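Translation initiation factor eIF2B, subunit delta (Archaeoglobus fulgidus, PDB 1T5O) probably catalyses the interconversion of 5-methylthioribose 1-phosphate and 5-methylthioribulose 1-phosphate, a step of methionine biosynthesis. Local coordinates at residues V32-L42 / A80-R88; I281-I290 / L300-P311. All blocks are in the same frame, centred on the assembly; numbering follows the deposited sequence.

Contact 1: V32-L42 / A80-R88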
loop_
_atom_site.group_PDB
_atom_site.type_symbol
_atom_site.label_atom_id
_atom_site.label_comp_id
_atom_site.label_asym_id
_atom_site.label_seq_id
_atom_site.Cartn_x
_atom_site.Cartn_y
_atom_site.Cartn_z
ATOM N N VAL A 32 -16.467 20.685 25.911
ATOM C CA VAL A 32 -15.927 19.345 26.115
ATOM C C VAL A 32 -16.243 18.380 24.986
ATOM O O VAL A 32 -15.355 17.717 24.452
ATOM C CB VAL A 32 -16.500 18.673 27.389
ATOM C CG1 VAL A 32 -15.444 17.766 28.004
ATOM C CG2 VAL A 32 -17.016 19.714 28.371
ATOM N N GLU A 33 -17.527 18.281 24.659
ATOM C CA GLU A 33 -17.994 17.373 23.625
ATOM C C GLU A 33 -17.349 17.608 22.265
ATOM O O GLU A 33 -17.016 16.648 21.566
ATOM C CB GLU A 33 -19.522 17.453 23.512
ATOM C CG GLU A 33 -20.251 17.103 24.810
ATOM C CD GLU A 33 -21.761 17.300 24.720
ATOM O OE1 GLU A 33 -22.202 18.424 24.375
ATOM O OE2 GLU A 33 -22.507 16.330 25.001
ATOM N N GLU A 34 -17.162 18.870 21.893
ATOM C CA GLU A 34 -16.557 19.183 20.605
ATOM C C GLU A 34 -15.132 18.652 20.500
ATOM O O GLU A 34 -14.747 18.051 19.493
ATOM C CB GLU A 34 -16.566 20.688 20.372
ATOM C CG GLU A 34 -17.962 21.270 20.377
ATOM C CD GLU A 34 -17.997 22.677 19.833
ATOM O OE1 GLU A 34 -17.159 23.497 20.255
ATOM O OE2 GLU A 34 -18.867 22.963 18.987
ATOM N N LEU A 35 -14.350 18.878 21.545
ATOM C CA LEU A 35 -12.980 18.412 21.571
ATOM C C LEU A 35 -13.010 16.898 21.485
ATOM O O LEU A 35 -12.286 16.289 20.695
ATOM C CB LEU A 35 -12.308 18.853 22.872
ATOM C CG LEU A 35 -10.841 18.473 23.090
ATOM C CD1 LEU A 35 -9.954 19.033 21.969
ATOM C CD2 LEU A 35 -10.398 19.003 24.451
ATOM N N ALA A 36 -13.861 16.286 22.303
ATOM C CA ALA A 36 -13.966 14.836 22.307
ATOM C C ALA A 36 -14.268 14.295 20.911
ATOM O O ALA A 36 -13.673 13.302 20.488
ATOM C CB ALA A 36 -15.039 14.380 23.299
ATOM N N ASP A 37 -15.167 14.929 20.171
ATOM C CA ASP A 37 -15.442 14.378 18.857
ATOM C C ASP A 37 -14.299 14.667 17.911
ATOM O O ASP A 37 -14.045 13.889 16.990
ATOM C CB ASP A 37 -16.756 14.905 18.282
ATOM C CG ASP A 37 -17.424 13.888 17.355
ATOM O OD1 ASP A 37 -17.562 12.705 17.768
ATOM O OD2 ASP A 37 -17.812 14.261 16.221
ATOM N N ALA A 38 -13.602 15.778 18.140
ATOM C CA ALA A 38 -12.473 16.131 17.291
ATOM C C ALA A 38 -11.435 15.025 17.461
ATOM O O ALA A 38 -10.813 14.580 16.499
ATOM C CB ALA A 38 -11.901 17.465 17.707
ATOM N N ILE A 39 -11.277 14.582 18.703
ATOM C CA ILE A 39 -10.350 13.514 19.029
ATOM C C ILE A 39 -10.786 12.220 18.333
ATOM O O ILE A 39 -9.964 11.510 17.749
ATOM C CB ILE A 39 -10.307 13.293 20.561
ATOM C CG1 ILE A 39 -9.487 14.407 21.218
ATOM C CG2 ILE A 39 -9.724 11.928 20.890
ATOM C CD1 ILE A 39 -9.532 14.360 22.744
ATOM N N LYS A 40 -12.084 11.926 18.403
ATOM C CA LYS A 40 -12.640 10.722 17.784
ATOM C C LYS A 40 -12.487 10.714 16.274
ATOM O O LYS A 40 -12.158 9.679 15.701
ATOM C CB LYS A 40 -14.128 10.572 18.111
ATOM C CG LYS A 40 -14.462 10.345 19.575
ATOM C CD LYS A 40 -15.981 10.235 19.732
ATOM C CE LYS A 40 -16.425 10.179 21.184
ATOM N NZ LYS A 40 -17.917 10.206 21.293
ATOM N N LYS A 41 -12.738 11.852 15.629
ATOM C CA LYS A 41 -12.638 11.954 14.165
ATOM C C LYS A 41 -11.197 12.040 13.694
ATOM O O LYS A 41 -10.942 12.139 12.491
ATOM C CB LYS A 41 -13.305 13.221 13.623
ATOM C CG LYS A 41 -14.685 13.561 14.091
ATOM C CD LYS A 41 -15.219 14.725 13.231
ATOM C CE LYS A 41 -14.254 15.931 13.194
ATOM N NZ LYS A 41 -14.630 17.009 12.210
ATOM N N LEU A 42 -10.261 12.045 14.636
ATOM C CA LEU A 42 -8.845 12.180 14.304
ATOM C C LEU A 42 -8.562 13.577 13.743
ATOM O O LEU A 42 -7.656 13.757 12.925
ATOM C CB LEU A 42 -8.399 11.110 13.293
ATOM C CG LEU A 42 -8.632 9.639 13.675
ATOM C CD1 LEU A 42 -8.029 8.739 12.585
ATOM C CD2 LEU A 42 -7.993 9.323 15.040
ATOM N N ALA A 80 -15.368 16.429 33.878
ATOM C CA ALA A 80 -14.879 16.665 32.524
ATOM C C ALA A 80 -13.631 15.816 32.254
ATOM O O ALA A 80 -13.488 15.244 31.171
ATOM C CB ALA A 80 -14.567 18.149 32.329
ATOM N N ALA A 81 -12.742 15.734 33.246
ATOM C CA ALA A 81 -11.519 14.947 33.135
ATOM C C ALA A 81 -11.895 13.496 32.861
ATOM O O ALA A 81 -11.298 12.841 32.009
ATOM C CB ALA A 81 -10.728 15.041 34.427
ATOM N N ASP A 82 -12.885 13.003 33.605
ATOM C CA ASP A 82 -13.397 11.635 33.475
ATOM C C ASP A 82 -14.002 11.417 32.092
ATOM O O ASP A 82 -13.757 10.401 31.435
ATOM C CB ASP A 82 -14.486 11.370 34.527
ATOM C CG ASP A 82 -13.916 11.022 35.892
ATOM O OD1 ASP A 82 -12.695 11.200 36.103
ATOM O OD2 ASP A 82 -14.699 10.576 36.765
ATOM N N PHE A 83 -14.805 12.382 31.660
ATOM C CA PHE A 83 -15.440 12.293 30.361
ATOM C C PHE A 83 -14.437 12.298 29.211
ATOM O O PHE A 83 -14.542 11.482 28.293
ATOM C CB PHE A 83 -16.434 13.441 30.188
ATOM C CG PHE A 83 -16.829 13.685 28.764
ATOM C CD1 PHE A 83 -16.095 14.557 27.965
ATOM C CD2 PHE A 83 -17.921 13.030 28.211
ATOM C CE1 PHE A 83 -16.442 14.774 26.645
ATOM C CE2 PHE A 83 -18.276 13.244 26.886
ATOM C CZ PHE A 83 -17.535 14.117 26.102
ATOM N N LEU A 84 -13.471 13.217 29.251
ATOM C CA LEU A 84 -12.493 13.296 28.170
ATOM C C LEU A 84 -11.572 12.094 28.091
ATOM O O LEU A 84 -11.282 11.612 26.999
ATOM C CB LEU A 84 -11.653 14.575 28.271
ATOM C CG LEU A 84 -12.212 15.787 27.518
ATOM C CD1 LEU A 84 -11.337 17.007 27.763
ATOM C CD2 LEU A 84 -12.281 15.474 26.033
ATOM N N ALA A 85 -11.113 11.602 29.237
ATOM C CA ALA A 85 -10.224 10.449 29.238
ATOM C C ALA A 85 -10.946 9.208 28.699
ATOM O O ALA A 85 -10.329 8.344 28.069
ATOM C CB ALA A 85 -9.688 10.196 30.646
ATOM N N SER A 86 -12.256 9.142 28.931
ATOM C CA SER A 86 -13.056 8.018 28.465
ATOM C C SER A 86 -13.144 7.966 26.932
ATOM O O SER A 86 -13.532 6.942 26.366
ATOM C CB SER A 86 -14.464 8.063 29.080
ATOM O OG SER A 86 -15.273 9.085 28.516
ATOM N N THR A 87 -12.780 9.053 26.255
ATOM C CA THR A 87 -12.835 9.043 24.798
ATOM C C THR A 87 -11.986 7.862 24.343
ATOM O O THR A 87 -12.222 7.264 23.292
ATOM C CB THR A 87 -12.275 10.340 24.199
ATOM O OG1 THR A 87 -10.885 10.449 24.524
ATOM C CG2 THR A 87 -13.027 11.554 24.759
ATOM N N ARG A 88 -10.988 7.541 25.155
ATOM C CA ARG A 88 -10.103 6.408 24.915
ATOM C C ARG A 88 -9.236 6.255 26.163
ATOM O O ARG A 88 -8.208 6.922 26.316
ATOM C CB ARG A 88 -9.261 6.613 23.651
ATOM C CG ARG A 88 -8.274 7.750 23.667
ATOM C CD ARG A 88 -7.532 7.797 22.335
ATOM N NE ARG A 88 -8.417 8.142 21.224
ATOM C CZ ARG A 88 -8.051 8.144 19.945
ATOM N NH1 ARG A 88 -6.812 7.810 19.602
ATOM N NH2 ARG A 88 -8.916 8.501 19.006
#
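Val-32 meets Phe-83 through one methyl: CG1 lies 3.3 Å from Phe-83 CD1. The approach to the ring is oblique. Ala-36 comes one helical turn later and sets its CB 3.6 Å from Phe-83 CE1. Both meet the ring near CE1. CG of Phe-83 is anti to the backbone N (chi1 163°), which swings the ring across toward helix 32-40. The ring reaches as far as Glu-33, whose CA is 4.1 Å from Phe-83 CZ.

Leu-84 spreads its two methyls. CD1 meets Leu-35 CD2 at 4.0 Å, the two leucines crossing at about a right angle. CD2 turns to Ala-36 CB. Farther along the chain, Arg-88 bends at chi3 and carries its guanidinium past Ile-39, with NH2 4.0 Å from Ile-39 CG2. Leu-42 CD2 sits at the edge of that group. No hydrogen bond joins the two segments.

The helix axes run nearly parallel, 20° apart and 10.2 Å at closest approach. Leu-42, just past its helix, closes it with a Schellman motif. Helix 47-61 touches both segments, while helix 92-105 covers the 80-88 side. The contact belongs to the helical N-terminal part of the MtnA fold, and its Arg-88 end is a predicted substrate-binding position.

Contact 2: I281-I290 / L300-P311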
loop_
_atom_site.group_PDB
_atom_site.type_symbol
_atom_site.label_atom_id
_atom_site.label_comp_id
_atom_site.label_asym_id
_atom_site.label_seq_id
_atom_site.Cartn_x
_atom_site.Cartn_y
_atom_site.Cartn_z
ATOM N N ILE A 281 -1.323 -5.915 19.754
ATOM C CA ILE A 281 -1.606 -5.025 18.628
ATOM C C ILE A 281 -3.074 -5.113 18.252
ATOM O O ILE A 281 -3.578 -6.160 17.873
ATOM C CB ILE A 281 -0.747 -5.361 17.378
ATOM C CG1 ILE A 281 0.739 -5.077 17.663
ATOM C CG2 ILE A 281 -1.233 -4.516 16.167
ATOM C CD1 ILE A 281 1.694 -5.771 16.674
ATOM N N GLU A 282 -3.747 -3.985 18.355
ATOM C CA GLU A 282 -5.160 -3.879 18.033
ATOM C C GLU A 282 -5.426 -3.910 16.530
ATOM O O GLU A 282 -4.600 -3.488 15.728
ATOM C CB GLU A 282 -5.688 -2.573 18.626
ATOM C CG GLU A 282 -4.640 -1.446 18.570
ATOM C CD GLU A 282 -4.808 -0.397 19.687
ATOM O OE1 GLU A 282 -5.109 -0.786 20.848
ATOM O OE2 GLU A 282 -4.624 0.812 19.410
ATOM N N GLU A 283 -6.598 -4.408 16.163
ATOM C CA GLU A 283 -7.036 -4.472 14.783
ATOM C C GLU A 283 -7.845 -3.199 14.544
ATOM O O GLU A 283 -8.569 -2.786 15.429
ATOM C CB GLU A 283 -7.964 -5.663 14.589
ATOM C CG GLU A 283 -7.289 -6.972 14.267
ATOM C CD GLU A 283 -6.768 -6.984 12.866
ATOM O OE1 GLU A 283 -7.583 -7.008 11.907
ATOM O OE2 GLU A 283 -5.532 -6.953 12.734
ATOM N N ARG A 284 -7.723 -2.602 13.359
ATOM C CA ARG A 284 -8.478 -1.403 12.989
ATOM C C ARG A 284 -9.657 -1.861 12.134
ATOM O O ARG A 284 -9.651 -2.976 11.609
ATOM C CB ARG A 284 -7.597 -0.414 12.211
ATOM C CG ARG A 284 -6.523 0.283 13.081
ATOM C CD ARG A 284 -7.117 1.084 14.251
ATOM N NE ARG A 284 -6.098 1.695 15.122
ATOM C CZ ARG A 284 -5.822 1.314 16.379
ATOM N NH1 ARG A 284 -6.485 0.311 16.948
ATOM N NH2 ARG A 284 -4.883 1.943 17.076
ATOM N N PRO A 285 -10.683 -1.009 11.979
ATOM C CA PRO A 285 -11.886 -1.332 11.194
ATOM C C PRO A 285 -11.614 -1.948 9.819
ATOM O O PRO A 285 -10.849 -1.408 9.033
ATOM C CB PRO A 285 -12.590 0.021 11.072
ATOM C CG PRO A 285 -12.210 0.702 12.372
ATOM C CD PRO A 285 -10.723 0.394 12.443
ATOM N N ARG A 286 -12.260 -3.068 9.533
ATOM C CA ARG A 286 -12.082 -3.741 8.256
ATOM C C ARG A 286 -12.510 -2.876 7.062
ATOM O O ARG A 286 -12.040 -3.084 5.934
ATOM C CB ARG A 286 -12.849 -5.075 8.253
ATOM C CG ARG A 286 -14.365 -4.958 8.463
ATOM C CD ARG A 286 -15.013 -6.332 8.528
ATOM N NE ARG A 286 -14.956 -7.061 7.257
ATOM C CZ ARG A 286 -15.824 -6.900 6.261
ATOM N NH1 ARG A 286 -16.822 -6.031 6.377
ATOM N NH2 ARG A 286 -15.716 -7.633 5.160
ATOM N N GLU A 287 -13.363 -1.883 7.288
ATOM C CA GLU A 287 -13.812 -1.089 6.140
ATOM C C GLU A 287 -12.715 -0.211 5.538
ATOM O O GLU A 287 -12.845 0.251 4.411
ATOM C CB GLU A 287 -15.046 -0.242 6.485
ATOM C CG GLU A 287 -14.801 1.071 7.216
ATOM C CD GLU A 287 -15.925 2.086 6.958
ATOM O OE1 GLU A 287 -16.336 2.799 7.914
ATOM O OE2 GLU A 287 -16.395 2.180 5.795
ATOM N N GLU A 288 -11.632 -0.000 6.286
ATOM C CA GLU A 288 -10.523 0.807 5.805
ATOM C C GLU A 288 -9.855 0.148 4.601
ATOM O O GLU A 288 -9.105 0.803 3.881
ATOM C CB GLU A 288 -9.493 1.028 6.940
ATOM C CG GLU A 288 -10.039 1.843 8.118
ATOM C CD GLU A 288 -9.018 2.054 9.239
ATOM O OE1 GLU A 288 -7.920 1.437 9.217
ATOM O OE2 GLU A 288 -9.321 2.851 10.150
ATOM N N LEU A 289 -10.114 -1.143 4.386
ATOM C CA LEU A 289 -9.543 -1.862 3.231
ATOM C C LEU A 289 -10.582 -2.156 2.141
ATOM O O LEU A 289 -10.233 -2.575 1.038
ATOM C CB LEU A 289 -8.974 -3.215 3.657
ATOM C CG LEU A 289 -7.587 -3.384 4.297
ATOM C CD1 LEU A 289 -6.525 -3.215 3.248
ATOM C CD2 LEU A 289 -7.410 -2.404 5.421
ATOM N N ILE A 290 -11.853 -1.944 2.462
ATOM C CA ILE A 290 -12.949 -2.279 1.558
ATOM C C ILE A 290 -13.447 -1.104 0.716
ATOM O O ILE A 290 -13.906 -1.280 -0.405
ATOM C CB ILE A 290 -14.118 -2.931 2.395
ATOM C CG1 ILE A 290 -13.626 -4.278 2.955
ATOM C CG2 ILE A 290 -15.374 -3.167 1.523
ATOM C CD1 ILE A 290 -14.586 -4.973 3.914
ATOM N N LEU A 300 -17.391 -6.827 -0.565
ATOM C CA LEU A 300 -17.929 -6.392 0.728
ATOM C C LEU A 300 -17.696 -7.325 1.900
ATOM O O LEU A 300 -17.468 -6.857 3.011
ATOM C CB LEU A 300 -19.432 -6.113 0.621
ATOM C CG LEU A 300 -19.840 -5.024 -0.364
ATOM C CD1 LEU A 300 -21.376 -4.924 -0.387
ATOM C CD2 LEU A 300 -19.211 -3.695 0.051
ATOM N N ASN A 301 -17.753 -8.627 1.662
ATOM C CA ASN A 301 -17.582 -9.601 2.737
ATOM C C ASN A 301 -16.218 -10.249 2.810
ATOM O O ASN A 301 -16.056 -11.287 3.437
ATOM C CB ASN A 301 -18.635 -10.696 2.618
ATOM C CG ASN A 301 -20.033 -10.147 2.675
ATOM O OD1 ASN A 301 -20.295 -9.138 3.345
ATOM N ND2 ASN A 301 -20.956 -10.811 1.986
ATOM N N VAL A 302 -15.224 -9.639 2.188
ATOM C CA VAL A 302 -13.893 -10.221 2.231
ATOM C C VAL A 302 -13.348 -10.142 3.661
ATOM O O VAL A 302 -13.631 -9.195 4.398
ATOM C CB VAL A 302 -12.918 -9.469 1.272
ATOM C CG1 VAL A 302 -12.597 -8.078 1.834
ATOM C CG2 VAL A 302 -11.654 -10.298 1.050
ATOM N N LYS A 303 -12.607 -11.172 4.052
ATOM C CA LYS A 303 -11.950 -11.220 5.352
ATOM C C LYS A 303 -10.751 -10.265 5.277
ATOM O O LYS A 303 -9.986 -10.287 4.313
ATOM C CB LYS A 303 -11.454 -12.633 5.632
ATOM C CG LYS A 303 -10.755 -12.756 6.969
ATOM C CD LYS A 303 -10.496 -14.208 7.314
ATOM C CE LYS A 303 -10.189 -14.340 8.793
ATOM N NZ LYS A 303 -9.114 -13.407 9.188
ATOM N N VAL A 304 -10.579 -9.457 6.309
ATOM C CA VAL A 304 -9.507 -8.462 6.372
ATOM C C VAL A 304 -8.631 -8.620 7.633
ATOM O O VAL A 304 -9.137 -8.898 8.716
ATOM C CB VAL A 304 -10.140 -7.047 6.374
ATOM C CG1 VAL A 304 -9.101 -5.962 6.565
ATOM C CG2 VAL A 304 -10.905 -6.832 5.102
ATOM N N TYR A 305 -7.318 -8.507 7.473
ATOM C CA TYR A 305 -6.397 -8.520 8.610
ATOM C C TYR A 305 -5.852 -7.101 8.537
ATOM O O TYR A 305 -5.184 -6.725 7.549
ATOM C CB TYR A 305 -5.289 -9.556 8.419
ATOM C CG TYR A 305 -4.250 -9.497 9.506
ATOM C CD1 TYR A 305 -4.617 -9.562 10.859
ATOM C CD2 TYR A 305 -2.905 -9.328 9.195
ATOM C CE1 TYR A 305 -3.651 -9.450 11.882
ATOM C CE2 TYR A 305 -1.939 -9.217 10.201
ATOM C CZ TYR A 305 -2.322 -9.276 11.525
ATOM O OH TYR A 305 -1.374 -9.134 12.484
ATOM N N ASN A 306 -6.147 -6.291 9.552
ATOM C CA ASN A 306 -5.754 -4.874 9.550
ATOM C C ASN A 306 -5.089 -4.408 10.858
ATOM O O ASN A 306 -5.616 -3.544 11.552
ATOM C CB ASN A 306 -7.031 -4.032 9.239
ATOM C CG ASN A 306 -6.753 -2.546 8.981
ATOM O OD1 ASN A 306 -5.649 -2.146 8.618
ATOM N ND2 ASN A 306 -7.788 -1.719 9.154
ATOM N N PRO A 307 -3.925 -4.990 11.219
ATOM C CA PRO A 307 -3.248 -4.571 12.457
ATOM C C PRO A 307 -2.896 -3.083 12.407
ATOM O O PRO A 307 -2.554 -2.558 11.348
ATOM C CB PRO A 307 -2.001 -5.447 12.488
ATOM C CG PRO A 307 -1.686 -5.598 10.964
ATOM C CD PRO A 307 -3.068 -5.879 10.406
ATOM N N ALA A 308 -2.951 -2.411 13.551
ATOM C CA ALA A 308 -2.671 -0.973 13.591
ATOM C C ALA A 308 -1.184 -0.640 13.566
ATOM O O ALA A 308 -0.790 0.417 13.070
ATOM C CB ALA A 308 -3.332 -0.334 14.854
ATOM N N PHE A 309 -0.368 -1.531 14.111
ATOM C CA PHE A 309 1.073 -1.318 14.172
ATOM C C PHE A 309 1.802 -2.614 13.910
ATOM O O PHE A 309 1.196 -3.685 13.848
ATOM C CB PHE A 309 1.511 -0.915 15.601
ATOM C CG PHE A 309 0.690 0.183 16.226
ATOM C CD1 PHE A 309 -0.364 -0.121 17.073
ATOM C CD2 PHE A 309 0.982 1.517 15.965
ATOM C CE1 PHE A 309 -1.125 0.887 17.654
ATOM C CE2 PHE A 309 0.233 2.534 16.535
ATOM C CZ PHE A 309 -0.826 2.223 17.384
ATOM N N ASP A 310 3.122 -2.505 13.789
ATOM C CA ASP A 310 3.971 -3.674 13.725
ATOM C C ASP A 310 5.207 -3.382 14.577
ATOM O O ASP A 310 5.489 -2.233 14.908
ATOM C CB ASP A 310 4.362 -4.119 12.284
ATOM C CG ASP A 310 5.028 -3.029 11.422
ATOM O OD1 ASP A 310 5.694 -2.091 11.917
ATOM O OD2 ASP A 310 4.905 -3.171 10.182
ATOM N N PRO A 311 5.916 -4.426 15.004
ATOM C CA PRO A 311 7.119 -4.244 15.811
ATOM C C PRO A 311 8.362 -4.334 14.916
ATOM O O PRO A 311 8.495 -5.257 14.123
ATOM C CB PRO A 311 7.055 -5.391 16.813
ATOM C CG PRO A 311 6.235 -6.498 16.083
ATOM C CD PRO A 311 5.465 -5.834 14.967
HETATM O O HOH W 1 -12.887 -9.347 8.240
HETATM O O HOH W 2 -18.386 -4.139 4.017
#
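Glu-283 grips the backbone of Asn-306. Its OE1 accepts from Asn-306 N at 2.8 Å, through the syn lone pair. The chain bends at chi2 (-73°), which folds the carboxylate back to this amide. Main-chain bonds flank it: Arg-284 N to Asn-306 O, and Ala-308 N to Glu-282 O. Glu-283 and Pro-307 form a single beta bridge.

Asn-306 also binds through its side chain. ND2 donates to Glu-288 OE1 at 3.2 Å, meeting it from above the carboxylate plane, and weakly to Pro-285 O. Leu-289 CD2 packs on the amide carbon. Leu-289 CG also meets Val-304 CG1 at 3.8 Å, and Ile-290 packs on Leu-300, Val-302 and Val-304.

At one end, Arg-286 NH2 donates to Val-302 O at 2.7 Å and to Leu-300 O at 2.9 Å, both near the guanidinium plane. A water links Arg-286 NE to Val-304 N. At the other, Ala-308 CB sits over the guanidinium face of Arg-284, 3.4 Å from CZ. Arg-284 NH2 forms a salt bridge to Glu-282 OE2 at 2.6 Å. With an alanine at this position, Glu-282 would probably lose its charged mate and the Ala-308 methyl its cover.

Farther out, Phe-309 touches the predicted proton donor Asp-234, and Lys-303 and Val-304 pair with a strand of the second subunit. The chemistry is mixed: polar bonds hold irregular backbone beside an apolar patch.

Neither contact is a core one: 5 of 11 touching residues are buried in contact 1 and 7 of 20 in contact 2. Contact 1 joins two helices mainly through apolar side chains. Contact 2 joins two irregular runs of chain, the second leading into the strand that pairs with 240-244. Its chemistry is mixed: charged groups on main-chain atoms, with apolar packing beside them. They share no helix or strand. The centres of contacts 1 and 2 are about 24 Å apart. The second subunit reaches contact 2 but does not touch contact 1. Each has one end at predicted active-site residues: Arg-88 in contact 1, and Phe-309 beside Asp-234 in contact 2.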